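Local coordinates for protein AgaA (Rhizobium radiobacter, PDB 6HLX) that binds the opine agropinic acid in the periplasm as the solute-binding protein of an ABC importer, serving its uptake by the bacterium, at residues 410-421 against 432-443; 14-22 against 88-98. One frame throughout, in Å; residues are numbered along the deposited sequence.

Contact 1: residues 410-421 against 432-443; sequences DQQINDLLDKGR and IYDAFVDRALEL. With ACT (acetate ion), chain J.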
loop_
_atom_site.group_PDB
_atom_site.type_symbol
_atom_site.label_atom_id
_atom_site.label_comp_id
_atom_site.label_asym_id
_atom_site.label_seq_id
_atom_site.Cartn_x
_atom_site.Cartn_y
_atom_site.Cartn_z
ATOM N N ASP A 410 17.475 14.016 1.315
ATOM C CA ASP A 410 18.858 13.945 1.811
ATOM C C ASP A 410 19.744 13.316 0.732
ATOM O O ASP A 410 19.463 12.190 0.291
ATOM C CB ASP A 410 18.931 13.136 3.119
ATOM C CG ASP A 410 20.355 12.981 3.623
ATOM O OD1 ASP A 410 20.944 13.995 4.072
ATOM O OD2 ASP A 410 20.862 11.834 3.630
ATOM N N GLN A 411 20.822 14.022 0.320
ATOM C CA GLN A 411 21.674 13.510 -0.750
ATOM C C GLN A 411 22.340 12.190 -0.396
ATOM O O GLN A 411 22.399 11.313 -1.260
ATOM C CB GLN A 411 22.699 14.565 -1.238
ATOM C CG GLN A 411 23.198 14.343 -2.694
ATOM C CD GLN A 411 22.164 13.908 -3.735
ATOM O OE1 GLN A 411 20.991 14.323 -3.750
ATOM N NE2 GLN A 411 22.585 13.047 -4.645
ATOM N N GLN A 412 22.836 12.025 0.851
ATOM C CA GLN A 412 23.498 10.752 1.209
ATOM C C GLN A 412 22.528 9.582 1.082
ATOM O O GLN A 412 22.895 8.531 0.540
ATOM C CB GLN A 412 24.100 10.802 2.613
ATOM C CG GLN A 412 25.374 11.634 2.691
ATOM C CD GLN A 412 25.885 11.686 4.112
ATOM O OE1 GLN A 412 25.964 10.667 4.807
ATOM N NE2 GLN A 412 26.215 12.879 4.581
ATOM N N ILE A 413 21.281 9.771 1.550
ATOM C CA ILE A 413 20.246 8.733 1.446
ATOM C C ILE A 413 19.945 8.451 -0.029
ATOM O O ILE A 413 19.889 7.287 -0.415
ATOM C CB ILE A 413 18.972 9.124 2.263
ATOM C CG1 ILE A 413 19.198 8.830 3.758
ATOM C CG2 ILE A 413 17.723 8.367 1.756
ATOM C CD1 ILE A 413 18.096 9.300 4.709
ATOM N N ASN A 414 19.782 9.509 -0.860
ATOM C CA ASN A 414 19.486 9.330 -2.291
ATOM C C ASN A 414 20.567 8.503 -2.979
ATOM O O ASN A 414 20.255 7.583 -3.737
ATOM C CB ASN A 414 19.338 10.673 -3.004
ATOM C CG ASN A 414 18.152 11.502 -2.578
ATOM O OD1 ASN A 414 18.113 12.721 -2.821
ATOM N ND2 ASN A 414 17.173 10.889 -1.947
ATOM N N ASP A 415 21.836 8.853 -2.707
ATOM C CA ASP A 415 22.993 8.181 -3.310
ATOM C C ASP A 415 23.041 6.714 -2.937
ATOM O O ASP A 415 23.255 5.873 -3.812
ATOM C CB ASP A 415 24.295 8.907 -2.929
ATOM C CG ASP A 415 24.423 10.262 -3.588
ATOM O OD1 ASP A 415 23.694 10.515 -4.576
ATOM O OD2 ASP A 415 25.284 11.058 -3.149
ATOM N N LEU A 416 22.767 6.399 -1.665
ATOM C CA LEU A 416 22.758 5.015 -1.192
ATOM C C LEU A 416 21.600 4.245 -1.823
ATOM O O LEU A 416 21.798 3.119 -2.288
ATOM C CB LEU A 416 22.671 4.939 0.341
ATOM C CG LEU A 416 23.966 5.292 1.091
ATOM C CD1 LEU A 416 23.672 5.567 2.557
ATOM C CD2 LEU A 416 25.043 4.192 0.924
ATOM N N LEU A 417 20.396 4.845 -1.865
ATOM C CA LEU A 417 19.275 4.116 -2.502
ATOM C C LEU A 417 19.516 3.904 -3.998
ATOM O O LEU A 417 19.189 2.842 -4.528
ATOM C CB LEU A 417 17.946 4.846 -2.262
ATOM C CG LEU A 417 17.496 4.899 -0.782
ATOM C CD1 LEU A 417 16.385 5.921 -0.585
ATOM C CD2 LEU A 417 17.095 3.499 -0.240
ATOM N N ASP A 418 20.096 4.898 -4.677
ATOM C CA ASP A 418 20.420 4.764 -6.102
ATOM C C ASP A 418 21.428 3.627 -6.306
ATOM O O ASP A 418 21.239 2.790 -7.197
ATOM C CB ASP A 418 20.953 6.092 -6.673
ATOM C CG ASP A 418 19.859 7.136 -6.888
ATOM O OD1 ASP A 418 18.677 6.752 -6.965
ATOM O OD2 ASP A 418 20.195 8.331 -7.002
ATOM N N LYS A 419 22.462 3.559 -5.447
ATOM C CA LYS A 419 23.466 2.491 -5.544
ATOM C C LYS A 419 22.833 1.128 -5.253
ATOM O O LYS A 419 23.124 0.154 -5.955
ATOM C CB LYS A 419 24.652 2.756 -4.591
ATOM C CG LYS A 419 25.858 1.876 -4.899
ATOM C CD LYS A 419 27.032 2.152 -3.963
ATOM C CE LYS A 419 28.206 1.231 -4.252
ATOM N NZ LYS A 419 29.323 1.423 -3.270
ATOM N N GLY A 420 21.941 1.079 -4.253
ATOM C CA GLY A 420 21.264 -0.155 -3.868
ATOM C C GLY A 420 20.440 -0.745 -4.995
ATOM O O GLY A 420 20.434 -1.960 -5.191
ATOM N N ARG A 421 19.726 0.128 -5.750
ATOM C CA ARG A 421 18.848 -0.253 -6.866
ATOM C C ARG A 421 19.623 -0.663 -8.117
ATOM O O ARG A 421 19.074 -1.340 -8.975
ATOM C CB ARG A 421 18.005 0.974 -7.253
ATOM C CG ARG A 421 16.550 0.684 -7.507
ATOM C CD ARG A 421 15.852 1.995 -7.886
ATOM N NE ARG A 421 15.842 2.961 -6.779
ATOM C CZ ARG A 421 16.496 4.119 -6.778
ATOM N NH1 ARG A 421 17.216 4.486 -7.835
ATOM N NH2 ARG A 421 16.399 4.941 -5.740
ATOM N N ILE A 432 25.145 -1.792 1.332
ATOM C CA ILE A 432 24.540 -0.514 0.964
ATOM C C ILE A 432 23.331 -0.236 1.865
ATOM O O ILE A 432 23.229 0.852 2.428
ATOM C CB ILE A 432 24.168 -0.507 -0.542
ATOM C CG1 ILE A 432 25.431 -0.647 -1.427
ATOM C CG2 ILE A 432 23.388 0.767 -0.891
ATOM C CD1 ILE A 432 25.120 -1.181 -2.825
ATOM N N TYR A 433 22.408 -1.197 1.980
ATOM C CA TYR A 433 21.215 -0.986 2.815
ATOM C C TYR A 433 21.579 -0.858 4.306
ATOM O O TYR A 433 20.920 -0.101 5.025
ATOM C CB TYR A 433 20.137 -2.042 2.545
ATOM C CG TYR A 433 19.568 -1.878 1.151
ATOM C CD1 TYR A 433 18.748 -0.792 0.833
ATOM C CD2 TYR A 433 19.921 -2.752 0.125
ATOM C CE1 TYR A 433 18.254 -0.609 -0.459
ATOM C CE2 TYR A 433 19.429 -2.584 -1.169
ATOM C CZ TYR A 433 18.609 -1.502 -1.459
ATOM O OH TYR A 433 18.177 -1.289 -2.741
ATOM N N ASP A 434 22.644 -1.557 4.758
ATOM C CA ASP A 434 23.097 -1.428 6.146
ATOM C C ASP A 434 23.579 0.008 6.421
ATOM O O ASP A 434 23.278 0.566 7.481
ATOM C CB ASP A 434 24.216 -2.430 6.459
ATOM C CG ASP A 434 23.771 -3.877 6.586
ATOM O OD1 ASP A 434 22.560 -4.117 6.849
ATOM O OD2 ASP A 434 24.625 -4.774 6.416
ATOM N N ALA A 435 24.323 0.614 5.463
ATOM C CA ALA A 435 24.776 2.002 5.605
ATOM C C ALA A 435 23.571 2.959 5.524
ATOM O O ALA A 435 23.509 3.949 6.262
ATOM C CB ALA A 435 25.810 2.346 4.535
ATOM N N PHE A 436 22.586 2.631 4.664
ATOM C CA PHE A 436 21.363 3.442 4.525
ATOM C C PHE A 436 20.634 3.481 5.884
ATOM O O PHE A 436 20.204 4.550 6.318
ATOM C CB PHE A 436 20.426 2.855 3.438
ATOM C CG PHE A 436 18.984 3.276 3.657
ATOM C CD1 PHE A 436 18.536 4.529 3.249
ATOM C CD2 PHE A 436 18.103 2.458 4.353
ATOM C CE1 PHE A 436 17.229 4.950 3.529
ATOM C CE2 PHE A 436 16.803 2.890 4.653
ATOM C CZ PHE A 436 16.372 4.126 4.220
ATOM N N VAL A 437 20.525 2.315 6.554
ATOM C CA VAL A 437 19.788 2.203 7.828
ATOM C C VAL A 437 20.379 3.154 8.900
ATOM O O VAL A 437 19.628 3.839 9.594
ATOM C CB VAL A 437 19.698 0.740 8.300
ATOM C CG1 VAL A 437 19.377 0.674 9.783
ATOM C CG2 VAL A 437 18.648 -0.031 7.495
ATOM N N ASP A 438 21.718 3.230 8.996
ATOM C CA ASP A 438 22.374 4.150 9.952
ATOM C C ASP A 438 21.925 5.595 9.703
ATOM O O ASP A 438 21.583 6.307 10.653
ATOM C CB ASP A 438 23.896 4.054 9.793
ATOM C CG ASP A 438 24.488 2.723 10.233
ATOM O OD1 ASP A 438 23.742 1.895 10.805
ATOM O OD2 ASP A 438 25.708 2.524 10.037
ATOM N N ARG A 439 21.922 6.023 8.424
ATOM C CA ARG A 439 21.522 7.393 8.077
ATOM C C ARG A 439 20.009 7.602 8.277
ATOM O O ARG A 439 19.593 8.681 8.707
ATOM C CB ARG A 439 21.945 7.745 6.645
ATOM C CG ARG A 439 21.637 9.195 6.296
ATOM C CD ARG A 439 22.879 10.002 6.137
ATOM N NE ARG A 439 22.595 11.409 5.849
ATOM C CZ ARG A 439 23.067 12.420 6.570
ATOM N NH1 ARG A 439 22.798 13.671 6.224
ATOM N NH2 ARG A 439 23.813 12.187 7.644
ATOM N N ALA A 440 19.198 6.568 7.989
ATOM C CA ALA A 440 17.740 6.627 8.187
ATOM C C ALA A 440 17.416 6.822 9.682
ATOM O O ALA A 440 16.457 7.505 10.020
ATOM C CB ALA A 440 17.101 5.342 7.686
ATOM N N LEU A 441 18.173 6.178 10.571
ATOM C CA LEU A 441 17.935 6.325 12.017
ATOM C C LEU A 441 18.397 7.702 12.493
ATOM O O LEU A 441 17.683 8.381 13.236
ATOM C CB LEU A 441 18.708 5.238 12.783
ATOM C CG LEU A 441 18.130 3.832 12.671
ATOM C CD1 LEU A 441 19.170 2.778 13.120
ATOM C CD2 LEU A 441 16.835 3.713 13.498
ATOM N N GLU A 442 19.593 8.118 12.056
ATOM C CA GLU A 442 20.151 9.413 12.426
ATOM C C GLU A 442 19.194 10.575 12.103
ATOM O O GLU A 442 18.936 11.430 12.967
ATOM C CB GLU A 442 21.496 9.615 11.715
ATOM C CG GLU A 442 22.118 10.964 12.020
ATOM C CD GLU A 442 23.391 11.277 11.257
ATOM O OE1 GLU A 442 23.905 12.408 11.416
ATOM O OE2 GLU A 442 23.872 10.402 10.499
ATOM N N LEU A 443 18.665 10.594 10.876
ATOM C CA LEU A 443 17.787 11.673 10.425
ATOM C C LEU A 443 16.329 11.468 10.796
ATOM O O LEU A 443 15.579 12.446 10.927
ATOM C CB LEU A 443 17.940 11.916 8.914
ATOM C CG LEU A 443 19.336 12.331 8.401
ATOM C CD1 LEU A 443 19.296 12.511 6.902
ATOM C CD2 LEU A 443 19.829 13.630 9.046
HETATM C C ACT J . 24.567 15.604 8.460
HETATM O O ACT J . 24.776 14.673 9.290
HETATM O OXT ACT J . 23.560 16.355 8.454
HETATM C CH3 ACT J . 25.630 15.841 7.358
HETATM O O HOH W 1 17.503 1.245 -3.118
#
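Leu-417 lays its CD2 methyl over one face of the Phe-436 ring, a CH-pi contact 4.2 Å from CD2 to the ring centroid, while Ile-413 brings CG2 to the edge of the same ring. A chi1 of 156° sets the ring there. Helix 388-393 also packs on it, Tyr-393 edge-to-face with the ring and Leu-389 touching it. Next along the interface, Leu-416 rests CD1 on the backbone of Phe-436 and CD2 on Ala-435 CB. The tightest packing is at Gly-420, whose CA and that of Ile-432 are the nearest pair: Ile-432 CG2 comes within 3.2 Å of Leu-416 O, and Tyr-433 OH lies against the Gly-420 carbonyl carbon. One water accepts from Tyr-433 OH and donates to Leu-417 O, and Arg-429 is a further partner of the hydroxyl.

Helix 411-422 turns back into 426-443 as an antiparallel helical hairpin; segments 411-421 and 432-443 have axes 9.3 Å apart and N-to-C directions at 159°.

Toward the far end the contact turns polar and opens to solvent. Arg-439 grips Asp-410 side-on, NE to OD2 at 2.8 Å and NH1 to OD1 at 2.9 Å, both nearly straight and on the syn sides of the carboxylate. Asp-410 is also the N-cap: its OD2 takes the Ile-413 N-H from the opposite face of the carboxylate, and one charge thus ties a helix start to the partner helix. The Gln-412 amide stacks on one face of the guanidinium, planes 18° apart, and Leu-443 CG lies over the other. Arg-439 NH2 hydrogen-bonds O of an acetate, probably from the crystallisation liquor, at 3.1 Å and makes a longer salt bridge to Glu-442 OE2. At the opposite end, Lys-419 merely lays its extended chain across Ile-432 CD1.

Contact 2: residues 14-22 against 88-98; sequences TLDTVVQPG and RILDPKGKASF. With G9Z (agropinic acid), chain E; EDO (1,2-ethanediol), chain B.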
loop_
_atom_site.group_PDB
_atom_site.type_symbol
_atom_site.label_atom_id
_atom_site.label_comp_id
_atom_site.label_asym_id
_atom_site.label_seq_id
_atom_site.Cartn_x
_atom_site.Cartn_y
_atom_site.Cartn_z
ATOM N N THR A 14 -11.936 6.469 -5.675
ATOM C CA THR A 14 -11.768 6.350 -7.126
ATOM C C THR A 14 -11.246 4.975 -7.519
ATOM O O THR A 14 -10.573 4.309 -6.729
ATOM C CB THR A 14 -10.837 7.450 -7.699
ATOM O OG1 THR A 14 -10.874 7.356 -9.136
ATOM C CG2 THR A 14 -9.383 7.342 -7.198
ATOM N N LEU A 15 -11.552 4.558 -8.757
ATOM C CA LEU A 15 -10.982 3.339 -9.305
ATOM C C LEU A 15 -9.916 3.717 -10.361
ATOM O O LEU A 15 -9.346 2.832 -10.993
ATOM C CB LEU A 15 -12.054 2.423 -9.894
ATOM C CG LEU A 15 -13.013 1.784 -8.871
ATOM C CD1 LEU A 15 -14.034 0.893 -9.588
ATOM C CD2 LEU A 15 -12.234 0.942 -7.837
ATOM N N ASP A 16 -9.647 5.046 -10.537
ATOM C CA ASP A 16 -8.626 5.552 -11.477
ATOM C C ASP A 16 -7.350 4.724 -11.203
ATOM O O ASP A 16 -6.870 4.669 -10.069
ATOM C CB ASP A 16 -8.406 7.069 -11.287
ATOM C CG ASP A 16 -7.381 7.671 -12.223
ATOM O OD1 ASP A 16 -6.460 6.944 -12.643
ATOM O OD2 ASP A 16 -7.470 8.881 -12.496
ATOM N N THR A 17 -6.899 3.958 -12.206
ATOM C CA THR A 17 -5.862 2.957 -11.926
ATOM C C THR A 17 -4.589 3.502 -11.331
ATOM O O THR A 17 -4.033 2.841 -10.445
ATOM C CB THR A 17 -5.546 2.070 -13.133
ATOM O OG1 THR A 17 -4.896 2.845 -14.149
ATOM C CG2 THR A 17 -6.829 1.374 -13.699
ATOM N N VAL A 18 -4.134 4.689 -11.785
ATOM C CA VAL A 18 -2.824 5.232 -11.391
ATOM C C VAL A 18 -2.813 5.813 -9.956
ATOM O O VAL A 18 -1.730 6.029 -9.391
ATOM C CB VAL A 18 -2.269 6.245 -12.420
ATOM C CG1 VAL A 18 -2.176 5.634 -13.817
ATOM C CG2 VAL A 18 -3.078 7.543 -12.430
ATOM N N VAL A 19 -4.012 6.111 -9.410
ATOM C CA VAL A 19 -4.167 6.670 -8.064
ATOM C C VAL A 19 -4.187 5.554 -7.055
ATOM O O VAL A 19 -4.839 4.528 -7.289
ATOM C CB VAL A 19 -5.472 7.521 -7.980
ATOM C CG1 VAL A 19 -5.701 8.076 -6.581
ATOM C CG2 VAL A 19 -5.452 8.638 -9.008
ATOM N N GLN A 20 -3.514 5.767 -5.916
ATOM C CA GLN A 20 -3.492 4.797 -4.813
ATOM C C GLN A 20 -4.460 5.379 -3.755
ATOM O O GLN A 20 -4.053 6.252 -2.967
ATOM C CB GLN A 20 -2.057 4.679 -4.248
ATOM C CG GLN A 20 -1.765 3.372 -3.494
ATOM C CD GLN A 20 -2.741 3.020 -2.406
ATOM O OE1 GLN A 20 -3.900 2.689 -2.677
ATOM N NE2 GLN A 20 -2.291 3.038 -1.160
ATOM N N PRO A 21 -5.753 4.977 -3.746
ATOM C CA PRO A 21 -6.693 5.596 -2.788
ATOM C C PRO A 21 -6.688 4.925 -1.416
ATOM O O PRO A 21 -7.295 5.438 -0.473
ATOM C CB PRO A 21 -8.061 5.360 -3.455
ATOM C CG PRO A 21 -7.896 4.003 -4.125
ATOM C CD PRO A 21 -6.428 3.961 -4.597
ATOM N N GLY A 22 -6.092 3.750 -1.342
ATOM C CA GLY A 22 -6.116 2.924 -0.143
ATOM C C GLY A 22 -6.482 1.488 -0.496
ATOM O O GLY A 22 -6.726 1.163 -1.666
ATOM N N ARG A 88 0.859 7.535 -18.853
ATOM C CA ARG A 88 -0.028 8.206 -17.883
ATOM C C ARG A 88 0.616 8.237 -16.493
ATOM O O ARG A 88 0.484 9.223 -15.761
ATOM C CB ARG A 88 -1.408 7.526 -17.849
ATOM C CG ARG A 88 -2.406 8.321 -17.044
ATOM C CD ARG A 88 -3.853 8.089 -17.401
ATOM N NE ARG A 88 -4.646 8.969 -16.554
ATOM C CZ ARG A 88 -5.387 8.570 -15.527
ATOM N NH1 ARG A 88 -5.537 7.272 -15.266
ATOM N NH2 ARG A 88 -6.013 9.463 -14.771
ATOM N N ILE A 89 1.335 7.175 -16.134
ATOM C CA ILE A 89 2.023 7.116 -14.837
ATOM C C ILE A 89 3.179 8.122 -14.814
ATOM O O ILE A 89 3.388 8.836 -13.824
ATOM C CB ILE A 89 2.537 5.678 -14.556
ATOM C CG1 ILE A 89 1.327 4.694 -14.437
ATOM C CG2 ILE A 89 3.412 5.667 -13.261
ATOM C CD1 ILE A 89 1.724 3.151 -14.569
ATOM N N LEU A 90 3.923 8.176 -15.921
ATOM C CA LEU A 90 5.112 9.024 -16.048
ATOM C C LEU A 90 4.841 10.514 -16.183
ATOM O O LEU A 90 5.758 11.319 -16.006
ATOM C CB LEU A 90 5.956 8.541 -17.245
ATOM C CG LEU A 90 6.488 7.098 -17.156
ATOM C CD1 LEU A 90 7.083 6.642 -18.515
ATOM C CD2 LEU A 90 7.493 6.936 -16.025
ATOM N N ASP A 91 3.620 10.881 -16.547
ATOM C CA ASP A 91 3.262 12.281 -16.809
ATOM C C ASP A 91 3.474 13.158 -15.566
ATOM O O ASP A 91 2.767 12.964 -14.595
ATOM C CB ASP A 91 1.818 12.366 -17.298
ATOM C CG ASP A 91 1.315 13.763 -17.682
ATOM O OD1 ASP A 91 2.077 14.748 -17.513
ATOM O OD2 ASP A 91 0.170 13.866 -18.129
ATOM N N PRO A 92 4.423 14.123 -15.581
ATOM C CA PRO A 92 4.648 14.960 -14.375
ATOM C C PRO A 92 3.483 15.858 -13.975
ATOM O O PRO A 92 3.452 16.334 -12.837
ATOM C CB PRO A 92 5.881 15.805 -14.726
ATOM C CG PRO A 92 6.462 15.195 -15.929
ATOM C CD PRO A 92 5.348 14.501 -16.665
ATOM N N LYS A 93 2.546 16.101 -14.903
ATOM C CA LYS A 93 1.363 16.907 -14.615
ATOM C C LYS A 93 0.195 16.006 -14.210
ATOM O O LYS A 93 -0.882 16.511 -13.877
ATOM C CB LYS A 93 1.008 17.815 -15.800
ATOM C CG LYS A 93 2.148 18.749 -16.185
ATOM C CD LYS A 93 1.711 19.834 -17.150
ATOM C CE LYS A 93 2.816 20.842 -17.361
ATOM N NZ LYS A 93 2.457 21.854 -18.390
ATOM N N GLY A 94 0.448 14.690 -14.155
ATOM C CA GLY A 94 -0.558 13.699 -13.795
ATOM C C GLY A 94 -0.643 13.386 -12.313
ATOM O O GLY A 94 0.217 13.796 -11.527
ATOM N N LYS A 95 -1.646 12.594 -11.941
ATOM C CA LYS A 95 -1.879 12.270 -10.535
ATOM C C LYS A 95 -1.412 10.849 -10.129
ATOM O O LYS A 95 -1.832 10.365 -9.078
ATOM C CB LYS A 95 -3.362 12.513 -10.168
ATOM C CG LYS A 95 -4.390 11.747 -10.986
ATOM C CD LYS A 95 -5.783 12.332 -10.745
ATOM C CE LYS A 95 -6.710 12.126 -11.913
ATOM N NZ LYS A 95 -7.937 12.961 -11.793
ATOM N N ALA A 96 -0.531 10.197 -10.920
ATOM C CA ALA A 96 -0.076 8.849 -10.562
ATOM C C ALA A 96 0.660 8.871 -9.237
ATOM O O ALA A 96 1.627 9.634 -9.069
ATOM C CB ALA A 96 0.824 8.283 -11.647
ATOM N N SER A 97 0.219 8.017 -8.297
ATOM C CA SER A 97 0.831 7.965 -6.965
ATOM C C SER A 97 2.279 7.459 -6.958
ATOM O O SER A 97 3.020 7.804 -6.022
ATOM C CB SER A 97 -0.014 7.105 -6.026
ATOM O OG SER A 97 -1.344 7.606 -5.971
ATOM N N PHE A 98 2.654 6.590 -7.942
ATOM C CA PHE A 98 3.984 5.988 -7.973
ATOM C C PHE A 98 4.827 6.492 -9.116
ATOM O O PHE A 98 5.763 5.809 -9.548
ATOM C CB PHE A 98 3.891 4.455 -7.948
ATOM C CG PHE A 98 3.299 3.959 -6.648
ATOM C CD1 PHE A 98 4.090 3.849 -5.501
ATOM C CD2 PHE A 98 1.943 3.645 -6.556
ATOM C CE1 PHE A 98 3.540 3.419 -4.288
ATOM C CE2 PHE A 98 1.386 3.223 -5.340
ATOM C CZ PHE A 98 2.187 3.132 -4.208
HETATM O OAM G9Z E . -6.263 2.186 2.981
HETATM C CAB G9Z E . -6.080 2.271 4.204
HETATM C CAC G9Z E . -7.138 2.419 5.124
HETATM C CB G9Z E . -6.477 2.464 6.536
HETATM C CA G9Z E . -4.982 2.514 6.272
HETATM C C G9Z E . -4.291 1.510 7.022
HETATM O O G9Z E . -4.211 0.344 6.547
HETATM N N G9Z E . -4.869 2.361 4.784
HETATM C CAG G9Z E . -3.559 2.208 4.043
HETATM C CAH G9Z E . -2.897 3.573 3.846
HETATM O OAP G9Z E . -2.589 4.074 5.147
HETATM C CAI G9Z E . -1.620 3.496 3.004
HETATM O OAQ G9Z E . -1.850 2.613 1.877
HETATM C CAJ G9Z E . -1.225 4.895 2.422
HETATM O OAR G9Z E . -0.026 4.767 1.637
HETATM C CAK G9Z E . -1.079 6.049 3.443
HETATM O OAT G9Z E . -1.000 7.305 2.740
HETATM C CAL G9Z E . 0.112 5.854 4.394
HETATM O OAS G9Z E . 0.112 6.890 5.401
HETATM O OXT G9Z E . -3.821 1.834 8.147
HETATM C C1 EDO B . -4.365 13.161 -16.043
HETATM O O1 EDO B . -3.986 14.467 -16.443
HETATM C C2 EDO B . -4.085 13.000 -14.544
HETATM O O2 EDO B . -3.500 11.727 -14.321
HETATM O O HOH W 2 -4.980 4.625 -16.282
HETATM O O HOH W 3 1.000 5.306 -9.905
#
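Asp-16 and Arg-88 meet end-on, each carboxylate oxygen taking one guanidinium nitrogen: NH2 to OD2 and NH1 to OD1, both 2.8 Å. Arg-88 reaches across with its chain extended from CG to NE. The OD2 bond runs nearly straight and in the guanidinium plane, whereas the OD1 bond is bent to 151°; both use the syn sides of a carboxylate turned 21° from the guanidinium. A water joins NH1 to Thr-17 OG1, and Val-18 CG2 lies over one guanidinium face.

Val-18 is the apolar centre. With CG1 anti to its carbonyl carbon, it sends CG1 to Ile-89 CG1 at 3.7 Å, while CB and CG2 lie against Ala-96. Lys-95 crosses with an extended chain, CG near Val-19 CG2 and CE near Asp-16 OD2; its ammonium stays beyond salt-bridge distance.

Ser-97 binds the loop twice. Ser-97 N donates to Val-18 O at 3.0 Å, and Ser-97 OG accepts from Gln-20 N at 2.8 Å. A second water donates to Val-18 O and accepts from Phe-98 N. Gln-20 has CG anti to the backbone N but bends at chi2 (-52°): CG meets the edge of the Phe-98 ring at CE2, and the amide turns away from Ser-97, OE1 accepting from Gly-22 N and NE2 lying 3.1 Å from agropinic acid OAQ. Both Gln-20 and Gly-22 belong to the ligand pocket, so the contact includes two residues of its lining.

Segment 14-22 lies in the loop between strand 3-8 and helix 23-32, whose Lys-29 bonds Thr-17 O and Val-19 O and whose Arg-26 touches both Gln-20 and Phe-98; segment 88-98 connects helix 79-90 to helix 99-102, from which Leu-102 packs on Ile-89.

In the fold
The two contacts come in series along the chain, contact 2 closing before contact 1 opens. Their centres are about 27 Å apart and their nearest atoms about 11 Å, without touching. They share no helix or strand. Contact 2 joins the loop leaving strand 3-8, a member of the seven-stranded mixed sheet, to the end of helix 79-90, and it carries Gln-20 and Gly-22 of the agropinic acid pocket. Contact 1 is the hairpin of helices 411-422 and 426-443, away from the annotated sites; its second helix leads into strand 446-451 of the six-stranded sheet. One therefore helps shape the pocket, while the other packs a helix pair whose contact centre lies about 22 Å from that of the chain.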